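GRAM domain-containing protein 1A (Mus musculus, PDB 6GQF) carries cholesterol from the plasma membrane to the endoplasmic reticulum by a non-vesicular route, the part here being its sterol-binding VASt (ASTER) domain. Local coordinates at residues D36-L41 / S165-Y170; F74-L79 / T95-I100; A109-T114 / S131-Q136; Y143-H148 / R169-P174. All coordinates share one frame; numbering follows the deposited sequence.

Interaction 1 of 4, residues D36-L41 / S165-Y170; sequences DLSGRL and SSEIRY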
# COMPACT_ATOMS: atom_id res chain seq x y z
N ASP A 36 -9.70 1.14 -11.59
CA ASP A 36 -8.50 1.73 -11.01
C ASP A 36 -8.81 3.06 -10.32
O ASP A 36 -9.97 3.49 -10.27
CB ASP A 36 -7.43 1.95 -12.09
CG ASP A 36 -6.82 0.65 -12.56
OD1 ASP A 36 -7.44 -0.42 -12.37
OD2 ASP A 36 -5.71 0.69 -13.14
N LEU A 37 -7.77 3.71 -9.80
CA LEU A 37 -7.91 4.99 -9.12
C LEU A 37 -7.43 6.12 -10.01
O LEU A 37 -6.53 5.94 -10.83
CB LEU A 37 -7.14 4.98 -7.79
CG LEU A 37 -7.64 4.01 -6.72
CD1 LEU A 37 -6.63 3.91 -5.59
CD2 LEU A 37 -8.99 4.43 -6.19
N SER A 38 -8.02 7.30 -9.84
CA SER A 38 -7.72 8.46 -10.66
C SER A 38 -6.46 9.18 -10.19
O SER A 38 -6.47 10.40 -10.00
CB SER A 38 -8.90 9.43 -10.65
OG SER A 38 -9.18 9.88 -9.33
N GLY A 39 -5.39 8.42 -9.98
CA GLY A 39 -4.12 8.97 -9.56
C GLY A 39 -3.00 8.51 -10.46
O GLY A 39 -2.60 9.23 -11.38
N ARG A 40 -2.48 7.31 -10.20
CA ARG A 40 -1.46 6.70 -11.05
C ARG A 40 -1.51 5.18 -10.96
O ARG A 40 -2.00 4.62 -9.98
CB ARG A 40 -0.06 7.19 -10.67
CG ARG A 40 0.17 8.67 -10.89
CD ARG A 40 1.60 9.07 -10.59
NE ARG A 40 1.76 10.52 -10.66
CZ ARG A 40 2.89 11.17 -10.40
NH1 ARG A 40 3.98 10.50 -10.05
NH2 ARG A 40 2.93 12.49 -10.49
N LEU A 41 -0.98 4.52 -11.99
CA LEU A 41 -0.84 3.07 -12.01
C LEU A 41 0.59 2.71 -11.61
O LEU A 41 1.51 2.89 -12.40
CB LEU A 41 -1.17 2.50 -13.39
CG LEU A 41 -1.03 0.99 -13.57
CD1 LEU A 41 -2.04 0.23 -12.73
CD2 LEU A 41 -1.16 0.62 -15.04
N SER A 165 -2.94 0.65 -8.20
CA SER A 165 -3.17 2.05 -8.50
C SER A 165 -3.34 2.80 -7.19
O SER A 165 -3.72 2.21 -6.18
CB SER A 165 -4.39 2.22 -9.39
OG SER A 165 -5.53 1.65 -8.78
N SER A 166 -3.06 4.09 -7.21
CA SER A 166 -3.14 4.92 -6.01
C SER A 166 -3.77 6.26 -6.34
O SER A 166 -3.98 6.59 -7.51
CB SER A 166 -1.76 5.11 -5.41
OG SER A 166 -1.15 3.84 -5.21
N GLU A 167 -4.08 7.03 -5.31
CA GLU A 167 -4.55 8.39 -5.49
C GLU A 167 -4.40 9.18 -4.19
O GLU A 167 -4.38 8.60 -3.10
CB GLU A 167 -6.00 8.42 -5.98
CG GLU A 167 -7.05 8.07 -4.93
CD GLU A 167 -8.46 8.07 -5.50
OE1 GLU A 167 -8.61 8.29 -6.72
OE2 GLU A 167 -9.43 7.86 -4.72
N ILE A 168 -4.26 10.49 -4.32
CA ILE A 168 -4.16 11.39 -3.18
C ILE A 168 -5.52 12.02 -2.92
O ILE A 168 -6.19 12.49 -3.85
CB ILE A 168 -3.11 12.50 -3.42
CG1 ILE A 168 -1.72 11.87 -3.55
CG2 ILE A 168 -3.11 13.51 -2.29
CD1 ILE A 168 -0.72 12.77 -4.22
N ARG A 169 -5.92 12.04 -1.66
CA ARG A 169 -7.23 12.56 -1.25
C ARG A 169 -7.07 13.70 -0.23
O ARG A 169 -6.52 13.51 0.85
CB ARG A 169 -8.08 11.44 -0.65
CG ARG A 169 -8.51 10.40 -1.65
CD ARG A 169 -9.42 9.36 -1.02
NE ARG A 169 -9.84 8.36 -2.00
CZ ARG A 169 -10.37 7.19 -1.69
NH1 ARG A 169 -10.56 6.84 -0.42
NH2 ARG A 169 -10.71 6.35 -2.66
N TYR A 170 -7.58 14.87 -0.60
CA TYR A 170 -7.47 16.07 0.22
C TYR A 170 -8.73 16.35 1.04
O TYR A 170 -9.81 16.54 0.48
CB TYR A 170 -7.16 17.27 -0.68
CG TYR A 170 -5.81 17.17 -1.36
CD1 TYR A 170 -4.66 17.63 -0.73
CD2 TYR A 170 -5.69 16.61 -2.62
CE1 TYR A 170 -3.43 17.54 -1.34
CE2 TYR A 170 -4.46 16.51 -3.24
CZ TYR A 170 -3.33 16.97 -2.59
OH TYR A 170 -2.10 16.88 -3.21
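G39 and R40 together face S166, forming a classic beta bulge. It joins the N-terminal loop and edge strand 40-47 to strand 159-170 in the antiparallel sheet of the VASt (StAR-related) domain. R40 and S166 are the hydrogen-bonded pair: R40 N reaches S166 O at 3.2 Å, and S166 N returns to R40 O at 3.0 Å. The R40 side chain extends away from the strand to a salt bridge with E191 and a cation-pi contact with W187, both on helix 176-202. Ahead of the bulge, S38 centres an inverse gamma turn. The OG of S165 sits between its own backbone N and carbonyl carbon (chi1 57°). From there it accepts a bond from L37 N at 3.2 Å. The leucine side chain points at strand 159-170 and crosses E167 at about a right angle. Its CD2 branch rests on the carboxylate carbon, with L37 CD2 3.7 Å from E167 CD, while CD1 comes close to S165 O. S38 OG donates to E167 OE1 at 3.1 Å, nearly along the C-O bond direction, and S38 N adds a weak bond to the same oxygen. E167 OE2 is gripped by R169 of its own strand, side-on, with R169 NE at 2.8 Å and R169 NH2 at 2.9 Å, and lies only 10° out of the guanidinium plane.

Interaction 2 of 4, residues F74-L79 / T95-I100; sequences FTDVTL and TYTIPI. With HC3 (25-hydroxycholesterol), chain E.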
# COMPACT_ATOMS: atom_id res chain seq x y z
N PHE A 74 11.18 -0.07 8.22
CA PHE A 74 9.98 0.24 8.99
C PHE A 74 10.06 -0.42 10.36
O PHE A 74 10.33 -1.62 10.47
CB PHE A 74 8.72 -0.22 8.25
CG PHE A 74 8.44 0.55 6.99
CD1 PHE A 74 9.22 1.63 6.61
CD2 PHE A 74 7.38 0.19 6.19
CE1 PHE A 74 8.95 2.33 5.45
CE2 PHE A 74 7.10 0.89 5.03
CZ PHE A 74 7.88 1.95 4.66
N THR A 75 9.82 0.37 11.40
CA THR A 75 9.90 -0.11 12.77
C THR A 75 8.52 -0.09 13.43
O THR A 75 7.58 0.50 12.91
CB THR A 75 10.88 0.73 13.60
OG1 THR A 75 10.43 2.09 13.66
CG2 THR A 75 12.28 0.69 12.98
N ASP A 76 8.43 -0.75 14.59
CA ASP A 76 7.19 -0.80 15.36
C ASP A 76 6.05 -1.32 14.49
O ASP A 76 4.92 -0.84 14.57
CB ASP A 76 6.84 0.58 15.93
CG ASP A 76 7.88 1.09 16.92
OD1 ASP A 76 8.36 0.28 17.75
OD2 ASP A 76 8.23 2.29 16.88
N VAL A 77 6.35 -2.31 13.65
CA VAL A 77 5.35 -2.89 12.77
C VAL A 77 4.42 -3.82 13.55
O VAL A 77 4.86 -4.77 14.18
CB VAL A 77 5.98 -3.69 11.62
CG1 VAL A 77 4.90 -4.41 10.80
CG2 VAL A 77 6.79 -2.77 10.73
N THR A 78 3.13 -3.52 13.48
CA THR A 78 2.13 -4.30 14.20
C THR A 78 0.94 -4.61 13.29
O THR A 78 0.30 -3.71 12.75
CB THR A 78 1.62 -3.55 15.44
OG1 THR A 78 2.73 -3.02 16.17
CG2 THR A 78 0.84 -4.49 16.32
N LEU A 79 0.67 -5.90 13.16
CA LEU A 79 -0.40 -6.38 12.29
C LEU A 79 -1.57 -6.91 13.11
O LEU A 79 -1.39 -7.35 14.25
CB LEU A 79 0.12 -7.48 11.37
CG LEU A 79 0.09 -7.22 9.86
CD1 LEU A 79 -1.32 -6.83 9.41
CD2 LEU A 79 1.11 -6.17 9.47
N THR A 95 -0.03 -0.75 11.58
CA THR A 95 0.64 0.46 12.00
C THR A 95 2.14 0.23 11.96
O THR A 95 2.61 -0.88 12.22
CB THR A 95 0.21 0.93 13.40
OG1 THR A 95 0.91 2.12 13.74
CG2 THR A 95 0.49 -0.15 14.45
N TYR A 96 2.89 1.27 11.63
CA TYR A 96 4.34 1.19 11.62
C TYR A 96 4.94 2.58 11.51
O TYR A 96 4.30 3.51 11.01
CB TYR A 96 4.83 0.30 10.47
CG TYR A 96 4.05 0.46 9.19
CD1 TYR A 96 4.15 1.61 8.42
CD2 TYR A 96 3.21 -0.55 8.76
CE1 TYR A 96 3.42 1.75 7.26
CE2 TYR A 96 2.48 -0.43 7.60
CZ TYR A 96 2.59 0.73 6.85
OH TYR A 96 1.86 0.85 5.69
N THR A 97 6.16 2.70 12.01
CA THR A 97 6.92 3.93 11.93
C THR A 97 7.80 3.88 10.70
O THR A 97 8.40 2.85 10.40
CB THR A 97 7.77 4.14 13.19
OG1 THR A 97 6.91 4.23 14.33
CG2 THR A 97 8.63 5.41 13.08
N ILE A 98 7.87 5.00 9.98
CA ILE A 98 8.65 5.08 8.75
C ILE A 98 9.69 6.19 8.85
O ILE A 98 9.55 7.11 9.65
CB ILE A 98 7.76 5.35 7.52
CG1 ILE A 98 7.12 6.74 7.60
CG2 ILE A 98 6.70 4.25 7.38
CD1 ILE A 98 6.29 7.11 6.39
N PRO A 99 10.75 6.09 8.03
CA PRO A 99 11.73 7.17 7.90
C PRO A 99 11.29 8.23 6.89
O PRO A 99 10.66 7.89 5.89
CB PRO A 99 12.98 6.44 7.42
CG PRO A 99 12.47 5.26 6.68
CD PRO A 99 11.18 4.86 7.34
N ILE A 100 11.60 9.50 7.16
CA ILE A 100 11.35 10.60 6.23
C ILE A 100 12.70 11.14 5.76
O ILE A 100 13.56 11.47 6.58
CB ILE A 100 10.50 11.73 6.86
CG1 ILE A 100 9.01 11.37 6.82
CG2 ILE A 100 10.67 13.05 6.11
CD1 ILE A 100 8.61 10.25 7.73
C18 HC3 E . 5.14 8.86 1.24
C13 HC3 E . 4.30 8.93 2.52
C12 HC3 E . 4.97 8.07 3.44
C11 HC3 E . 4.91 6.49 3.03
C9 HC3 E . 3.49 6.00 2.75
C10 HC3 E . 3.43 4.43 2.34
C19 HC3 E . 4.55 4.16 1.36
C1 HC3 E . 3.69 3.57 3.58
C2 HC3 E . 3.58 2.10 3.28
C3 HC3 E . 2.27 1.72 2.68
O1 HC3 E . 2.27 0.34 2.31
C4 HC3 E . 1.96 2.56 1.43
C5 HC3 E . 2.15 4.04 1.72
C6 HC3 E . 1.32 5.16 0.83
C7 HC3 E . 1.32 6.55 1.35
C8 HC3 E . 2.85 6.92 1.72
C14 HC3 E . 2.90 8.36 2.19
C15 HC3 E . 2.16 9.50 1.32
C16 HC3 E . 2.92 10.94 1.86
C17 HC3 E . 4.02 10.53 2.85
C20 HC3 E . 5.24 11.32 2.83
C21 HC3 E . 5.80 11.35 4.28
C22 HC3 E . 5.14 12.78 2.27
C23 HC3 E . 5.32 13.90 3.27
C24 HC3 E . 4.90 15.15 2.54
C25 HC3 E . 5.45 16.37 3.23
C26 HC3 E . 4.88 17.59 2.55
C27 HC3 E . 5.03 16.36 4.69
O2 HC3 E . 6.86 16.38 3.12
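A beta hairpin formed by strands 77-79 and 90-99 closes one edge of the sheet, beside the sterol pocket. T75 pairs with T97 and T78 with T95, in hydrogen-bonded pairs. The register shifts by one, a beta bulge, between T75 and T78, where the chain turns a corner at D76. T97 N donates to T75 O at 2.8 Å, and T78 N to T95 O at 3.0 Å. F74 carries the apolar side of the contact. I98 CG2 sits over one face of its ring, 3.7 Å from the F74 centroid and 17° off the normal. P99 CD comes to the ring edge, 3.8 Å from F74 CD1. The Y96 ring lies alongside, with planes 15° apart but barely overlapping. An alanine in place of F74 removes the ring under I98 CG2 and is likely to open a gap between I98, P99 and Y96. A chi1 of 38° keeps Y96 CG between the backbone N and carbonyl carbon and turns the ring inward. Its hydroxyl bonds E113, and Y96 OH also comes within 3.2 Å of the sterol C3. I98 CD1 touches the steroid rings at C12, 3.4 Å away. L69 of helix 63-71 packs on F74. Y96 and I98 are pocket residues on an antiparallel sheet that lines a sterol site, as in the Bet v 1-like clan.

Interaction 3 of 4, residues A109-T114 / S131-Q136; sequences ASVVET and SEVLTQ. With HC3 (25-hydroxycholesterol), chain E.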
# COMPACT_ATOMS: atom_id res chain seq x y z
N ALA A 109 7.94 9.20 11.03
CA ALA A 109 6.50 9.38 11.16
C ALA A 109 5.79 8.05 11.37
O ALA A 109 6.31 7.00 11.00
CB ALA A 109 5.95 10.08 9.93
N SER A 110 4.60 8.10 11.96
CA SER A 110 3.78 6.92 12.17
C SER A 110 2.77 6.80 11.03
O SER A 110 2.34 7.80 10.47
CB SER A 110 3.05 6.97 13.51
OG SER A 110 3.97 6.90 14.59
N VAL A 111 2.40 5.56 10.71
CA VAL A 111 1.46 5.29 9.64
C VAL A 111 0.44 4.25 10.07
O VAL A 111 0.78 3.09 10.23
CB VAL A 111 2.17 4.78 8.37
CG1 VAL A 111 1.16 4.37 7.30
CG2 VAL A 111 3.12 5.84 7.84
N VAL A 112 -0.80 4.68 10.24
CA VAL A 112 -1.90 3.75 10.47
C VAL A 112 -2.53 3.43 9.13
O VAL A 112 -2.85 4.34 8.36
CB VAL A 112 -2.94 4.33 11.42
CG1 VAL A 112 -4.15 3.40 11.53
CG2 VAL A 112 -2.33 4.58 12.77
N GLU A 113 -2.70 2.14 8.86
CA GLU A 113 -3.26 1.69 7.59
C GLU A 113 -4.45 0.76 7.82
O GLU A 113 -4.45 -0.03 8.76
CB GLU A 113 -2.19 0.97 6.75
CG GLU A 113 -2.66 0.52 5.37
CD GLU A 113 -1.57 -0.19 4.58
OE1 GLU A 113 -0.48 -0.41 5.14
OE2 GLU A 113 -1.82 -0.52 3.40
N THR A 114 -5.45 0.88 6.96
CA THR A 114 -6.64 0.04 7.00
C THR A 114 -6.84 -0.66 5.66
O THR A 114 -6.89 -0.01 4.62
CB THR A 114 -7.89 0.86 7.33
OG1 THR A 114 -7.64 1.67 8.48
CG2 THR A 114 -9.08 -0.04 7.61
N SER A 131 -6.94 0.00 0.41
CA SER A 131 -6.07 0.41 1.50
C SER A 131 -6.19 1.90 1.77
O SER A 131 -6.05 2.71 0.85
CB SER A 131 -4.62 0.03 1.19
OG SER A 131 -3.78 0.27 2.30
N GLU A 132 -6.46 2.26 3.02
CA GLU A 132 -6.42 3.66 3.46
C GLU A 132 -5.19 3.88 4.33
O GLU A 132 -5.05 3.26 5.38
CB GLU A 132 -7.68 4.03 4.24
CG GLU A 132 -8.97 3.94 3.46
CD GLU A 132 -10.15 4.39 4.29
OE1 GLU A 132 -10.11 5.53 4.81
OE2 GLU A 132 -11.12 3.61 4.44
N VAL A 133 -4.32 4.79 3.90
CA VAL A 133 -3.06 5.04 4.59
C VAL A 133 -3.06 6.45 5.15
O VAL A 133 -3.10 7.43 4.41
CB VAL A 133 -1.85 4.85 3.67
CG1 VAL A 133 -0.55 5.23 4.38
CG2 VAL A 133 -1.78 3.42 3.17
N LEU A 134 -3.00 6.53 6.48
CA LEU A 134 -2.92 7.81 7.17
C LEU A 134 -1.56 7.92 7.81
O LEU A 134 -1.20 7.12 8.68
CB LEU A 134 -4.03 7.93 8.22
CG LEU A 134 -5.44 8.21 7.68
CD1 LEU A 134 -6.06 7.02 6.96
CD2 LEU A 134 -6.32 8.63 8.82
N THR A 135 -0.79 8.90 7.34
CA THR A 135 0.52 9.20 7.89
C THR A 135 0.40 10.33 8.91
O THR A 135 -0.11 11.40 8.60
CB THR A 135 1.50 9.61 6.78
OG1 THR A 135 1.09 10.87 6.22
CG2 THR A 135 1.51 8.57 5.67
N GLN A 136 0.85 10.06 10.13
CA GLN A 136 0.74 11.03 11.22
C GLN A 136 2.12 11.58 11.58
O GLN A 136 3.14 10.94 11.33
CB GLN A 136 0.11 10.38 12.46
CG GLN A 136 -1.13 9.52 12.18
CD GLN A 136 -2.32 10.34 11.68
OE1 GLN A 136 -2.28 11.57 11.67
NE2 GLN A 136 -3.38 9.65 11.27
C18 HC3 E . 5.14 8.86 1.24
C13 HC3 E . 4.30 8.93 2.52
C12 HC3 E . 4.97 8.07 3.44
C11 HC3 E . 4.91 6.49 3.03
C9 HC3 E . 3.49 6.00 2.75
C10 HC3 E . 3.43 4.43 2.34
C19 HC3 E . 4.55 4.16 1.36
C1 HC3 E . 3.69 3.57 3.58
C2 HC3 E . 3.58 2.10 3.28
C3 HC3 E . 2.27 1.72 2.68
O1 HC3 E . 2.27 0.34 2.31
C4 HC3 E . 1.96 2.56 1.43
C5 HC3 E . 2.15 4.04 1.72
C6 HC3 E . 1.32 5.16 0.83
C7 HC3 E . 1.32 6.55 1.35
C8 HC3 E . 2.85 6.92 1.72
C14 HC3 E . 2.90 8.36 2.19
C15 HC3 E . 2.16 9.50 1.32
C16 HC3 E . 2.92 10.94 1.86
C17 HC3 E . 4.02 10.53 2.85
C20 HC3 E . 5.24 11.32 2.83
C21 HC3 E . 5.80 11.35 4.28
C22 HC3 E . 5.14 12.78 2.27
C23 HC3 E . 5.32 13.90 3.27
C24 HC3 E . 4.90 15.15 2.54
C25 HC3 E . 5.45 16.37 3.23
C26 HC3 E . 4.88 17.59 2.55
C27 HC3 E . 5.03 16.36 4.69
O2 HC3 E . 6.86 16.38 3.12
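Q136 N donates to S110 O at 2.7 Å, a nearly straight bond with 167° at the hydrogen. It belongs to the hairpin of strands 108-119 and 127-136, which run antiparallel at 157°. V112 with L134 and T114 with E132 are likewise hydrogen-bonded pairs; E132 N meets T114 O at 2.8 Å. Between these pairs, V111, E113, V133 and T135 point to the sheet face that bears the sterol. V111 and V133 cross at a slant, and their CG1 methyls meet, V111 CG1 to V133 CG1 at 3.5 Å. V111 and T135 run alongside one another, with V111 CG2 3.8 Å from T135 CG2. The threonine turns this methyl to the ligand as well, T135 CG2 lying 3.8 Å from sterol C14. V133 CG1 is equally close to sterol C7. E113 is stretched out, with CG anti to the backbone N (chi1 -177°), and its CG packs on V133 CG2 at 3.7 Å. S131 OG donates to E113 OE2 in the model, but the modelled distance is too short to be trusted. Q115 NE2 bonds that oxygen too, while OE1 is met by Y96 OH and by a glycerol probably left from crystallisation. This part of the wall offers V133 CG1 and the T135 methyl to the ring system and places the E113 carboxylate near the 3-hydroxyl end. Bonds from Y96 and Q115 are likely to favour the charged form of the buried E113.

Interaction 4 of 4, residues Y143-H148 / R169-P174; sequences YFYTAH and RYRKQP. With HC3 (25-hydroxycholesterol), chain E.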
# COMPACT_ATOMS: atom_id res chain seq x y z
N TYR A 143 -4.23 17.88 6.04
CA TYR A 143 -4.67 18.27 4.71
C TYR A 143 -5.08 17.08 3.84
O TYR A 143 -6.03 17.19 3.06
CB TYR A 143 -3.57 19.07 4.00
CG TYR A 143 -3.52 20.52 4.40
CD1 TYR A 143 -2.87 20.92 5.56
CD2 TYR A 143 -4.13 21.49 3.62
CE1 TYR A 143 -2.82 22.24 5.93
CE2 TYR A 143 -4.08 22.82 3.99
CZ TYR A 143 -3.42 23.19 5.14
OH TYR A 143 -3.37 24.52 5.51
N PHE A 144 -4.37 15.97 3.96
CA PHE A 144 -4.51 14.87 3.00
C PHE A 144 -4.27 13.50 3.61
O PHE A 144 -3.73 13.37 4.70
CB PHE A 144 -3.54 15.07 1.83
CG PHE A 144 -2.11 14.71 2.16
CD1 PHE A 144 -1.33 15.54 2.96
CD2 PHE A 144 -1.54 13.54 1.68
CE1 PHE A 144 -0.02 15.20 3.27
CE2 PHE A 144 -0.24 13.20 1.99
CZ PHE A 144 0.53 14.04 2.78
N TYR A 145 -4.71 12.48 2.88
CA TYR A 145 -4.34 11.10 3.13
C TYR A 145 -4.36 10.41 1.76
O TYR A 145 -4.71 11.05 0.77
CB TYR A 145 -5.30 10.44 4.14
CG TYR A 145 -6.70 10.17 3.63
CD1 TYR A 145 -7.65 11.18 3.58
CD2 TYR A 145 -7.08 8.89 3.23
CE1 TYR A 145 -8.93 10.93 3.12
CE2 TYR A 145 -8.36 8.64 2.77
CZ TYR A 145 -9.28 9.66 2.72
OH TYR A 145 -10.55 9.39 2.26
N THR A 146 -3.95 9.15 1.69
CA THR A 146 -3.83 8.47 0.39
C THR A 146 -4.58 7.14 0.37
O THR A 146 -4.75 6.49 1.40
CB THR A 146 -2.34 8.20 0.02
OG1 THR A 146 -1.75 7.28 0.95
CG2 THR A 146 -1.55 9.51 0.03
N ALA A 147 -5.03 6.77 -0.83
CA ALA A 147 -5.74 5.51 -1.06
C ALA A 147 -5.03 4.67 -2.12
O ALA A 147 -4.43 5.21 -3.05
CB ALA A 147 -7.18 5.78 -1.49
N HIS A 148 -5.10 3.36 -1.95
CA HIS A 148 -4.43 2.41 -2.84
C HIS A 148 -5.29 1.16 -3.04
O HIS A 148 -5.94 0.68 -2.11
CB HIS A 148 -3.07 2.02 -2.26
CG HIS A 148 -2.26 3.19 -1.81
ND1 HIS A 148 -1.22 3.71 -2.55
CD2 HIS A 148 -2.36 3.97 -0.70
CE1 HIS A 148 -0.71 4.75 -1.92
NE2 HIS A 148 -1.38 4.93 -0.80
N ARG A 169 -5.92 12.04 -1.66
CA ARG A 169 -7.23 12.56 -1.25
C ARG A 169 -7.07 13.70 -0.23
O ARG A 169 -6.52 13.51 0.85
CB ARG A 169 -8.08 11.44 -0.65
CG ARG A 169 -8.51 10.40 -1.65
CD ARG A 169 -9.42 9.36 -1.02
NE ARG A 169 -9.84 8.36 -2.00
CZ ARG A 169 -10.37 7.19 -1.69
NH1 ARG A 169 -10.56 6.84 -0.42
NH2 ARG A 169 -10.71 6.35 -2.66
N TYR A 170 -7.58 14.87 -0.60
CA TYR A 170 -7.47 16.07 0.22
C TYR A 170 -8.73 16.35 1.04
O TYR A 170 -9.81 16.54 0.48
CB TYR A 170 -7.16 17.27 -0.68
CG TYR A 170 -5.81 17.17 -1.36
CD1 TYR A 170 -4.66 17.63 -0.73
CD2 TYR A 170 -5.69 16.61 -2.62
CE1 TYR A 170 -3.43 17.54 -1.34
CE2 TYR A 170 -4.46 16.51 -3.24
CZ TYR A 170 -3.33 16.97 -2.59
OH TYR A 170 -2.10 16.88 -3.21
N ARG A 171 -8.59 16.39 2.36
CA ARG A 171 -9.69 16.79 3.23
C ARG A 171 -9.99 18.27 3.05
O ARG A 171 -11.13 18.72 3.18
CB ARG A 171 -9.37 16.49 4.69
CG ARG A 171 -8.96 15.06 4.95
CD ARG A 171 -8.88 14.81 6.44
NE ARG A 171 -8.48 13.44 6.75
CZ ARG A 171 -7.23 13.04 6.91
NH1 ARG A 171 -6.22 13.89 6.79
NH2 ARG A 171 -6.99 11.77 7.20
N LYS A 172 -8.94 19.04 2.78
CA LYS A 172 -9.06 20.47 2.48
C LYS A 172 -7.99 20.86 1.47
O LYS A 172 -6.95 20.20 1.37
CB LYS A 172 -8.94 21.31 3.75
CG LYS A 172 -7.73 20.98 4.61
CD LYS A 172 -7.64 21.91 5.82
CE LYS A 172 -6.43 21.58 6.68
NZ LYS A 172 -6.27 22.56 7.78
N GLN A 173 -8.25 21.92 0.71
CA GLN A 173 -7.37 22.31 -0.39
C GLN A 173 -6.30 23.31 0.07
O GLN A 173 -6.63 24.44 0.43
CB GLN A 173 -8.18 22.91 -1.53
CG GLN A 173 -8.99 21.88 -2.31
CD GLN A 173 -8.12 20.94 -3.12
OE1 GLN A 173 -7.04 21.31 -3.59
NE2 GLN A 173 -8.60 19.71 -3.30
N PRO A 174 -5.03 22.89 0.05
CA PRO A 174 -3.96 23.84 0.36
C PRO A 174 -3.64 24.71 -0.84
O PRO A 174 -3.89 24.28 -1.97
CB PRO A 174 -2.77 22.94 0.71
CG PRO A 174 -3.00 21.70 -0.07
CD PRO A 174 -4.49 21.55 -0.24
C18 HC3 E . 5.14 8.86 1.24
C13 HC3 E . 4.30 8.93 2.52
C12 HC3 E . 4.97 8.07 3.44
C11 HC3 E . 4.91 6.49 3.03
C9 HC3 E . 3.49 6.00 2.75
C10 HC3 E . 3.43 4.43 2.34
C19 HC3 E . 4.55 4.16 1.36
C1 HC3 E . 3.69 3.57 3.58
C2 HC3 E . 3.58 2.10 3.28
C3 HC3 E . 2.27 1.72 2.68
O1 HC3 E . 2.27 0.34 2.31
C4 HC3 E . 1.96 2.56 1.43
C5 HC3 E . 2.15 4.04 1.72
C6 HC3 E . 1.32 5.16 0.83
C7 HC3 E . 1.32 6.55 1.35
C8 HC3 E . 2.85 6.92 1.72
C14 HC3 E . 2.90 8.36 2.19
C15 HC3 E . 2.16 9.50 1.32
C16 HC3 E . 2.92 10.94 1.86
C17 HC3 E . 4.02 10.53 2.85
C20 HC3 E . 5.24 11.32 2.83
C21 HC3 E . 5.80 11.35 4.28
C22 HC3 E . 5.14 12.78 2.27
C23 HC3 E . 5.32 13.90 3.27
C24 HC3 E . 4.90 15.15 2.54
C25 HC3 E . 5.45 16.37 3.23
C26 HC3 E . 4.88 17.59 2.55
C27 HC3 E . 5.03 16.36 4.69
O2 HC3 E . 6.86 16.38 3.12
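The beta hairpin of strands 144-156 and 159-170 forms part of the sterol pocket wall and ends in a loop clamped on Y143. K172 CE stands over the centre of the Y143 ring, 3.5 Å from its centroid. K172 NZ stays over the same face, 4.2 Å from that centroid in a cation-pi contact. P174 comes obliquely from the other side of the ring plane, its CB 3.5 Å from Y143 CD2. With Y143 cut back to an alanine, the K172 ammonium is likely to lose its cation-pi partner and P174 the surface it packs on. R171 N bonds Y143 O at 2.8 Å. Further along, Y145 and R169 form a hydrogen-bonded pair. Y145 CG sits between the backbone N and carbonyl carbon (chi1 70°), which brings the ring beside R169, whose CB lies over one face, 4.1 Å from the Y145 centroid. A147 CB rests on the face of the R169 guanidinium, 3.5 Å from R169 CZ. R171 lays its guanidinium against Y145 CD1, the two planes 28° apart, and its NH1 bonds D142 O. On the ligand side, T146 OG1 and H148 NE2 share a hydrogen bond of 3.0 Å. T146 OG1 lies 3.2 Å from sterol C7, H148 NE2 nears C6, and the F144 ring turns its edge to C16. F144 packs on I182 and S186 of helix 176-202, Y145 on E132 and T146 on V133 of strand 127-136.

Overall arrangement
All four contacts lie on one antiparallel sheet, with interactions 1 and 2 at its two edges, their centres 23 Å apart on opposite sides of the chain's centre. Interactions 3 and 4 fill the middle. Interactions 1 and 4 share R169 and Y170 and are joined by S166 OG to H148 ND1 at 2.7 Å. Interaction 4 meets interaction 3 through S131 N and H148 O, 2.8 Å apart. Interaction 3 meets interaction 2 where Y96 OH bonds E113 OE1 at 2.7 Å. Interactions 2, 3 and 4 all touch the 25-hydroxycholesterol. Interaction 1 does not touch the sterol; its S166 side chain lies about 7 Å away.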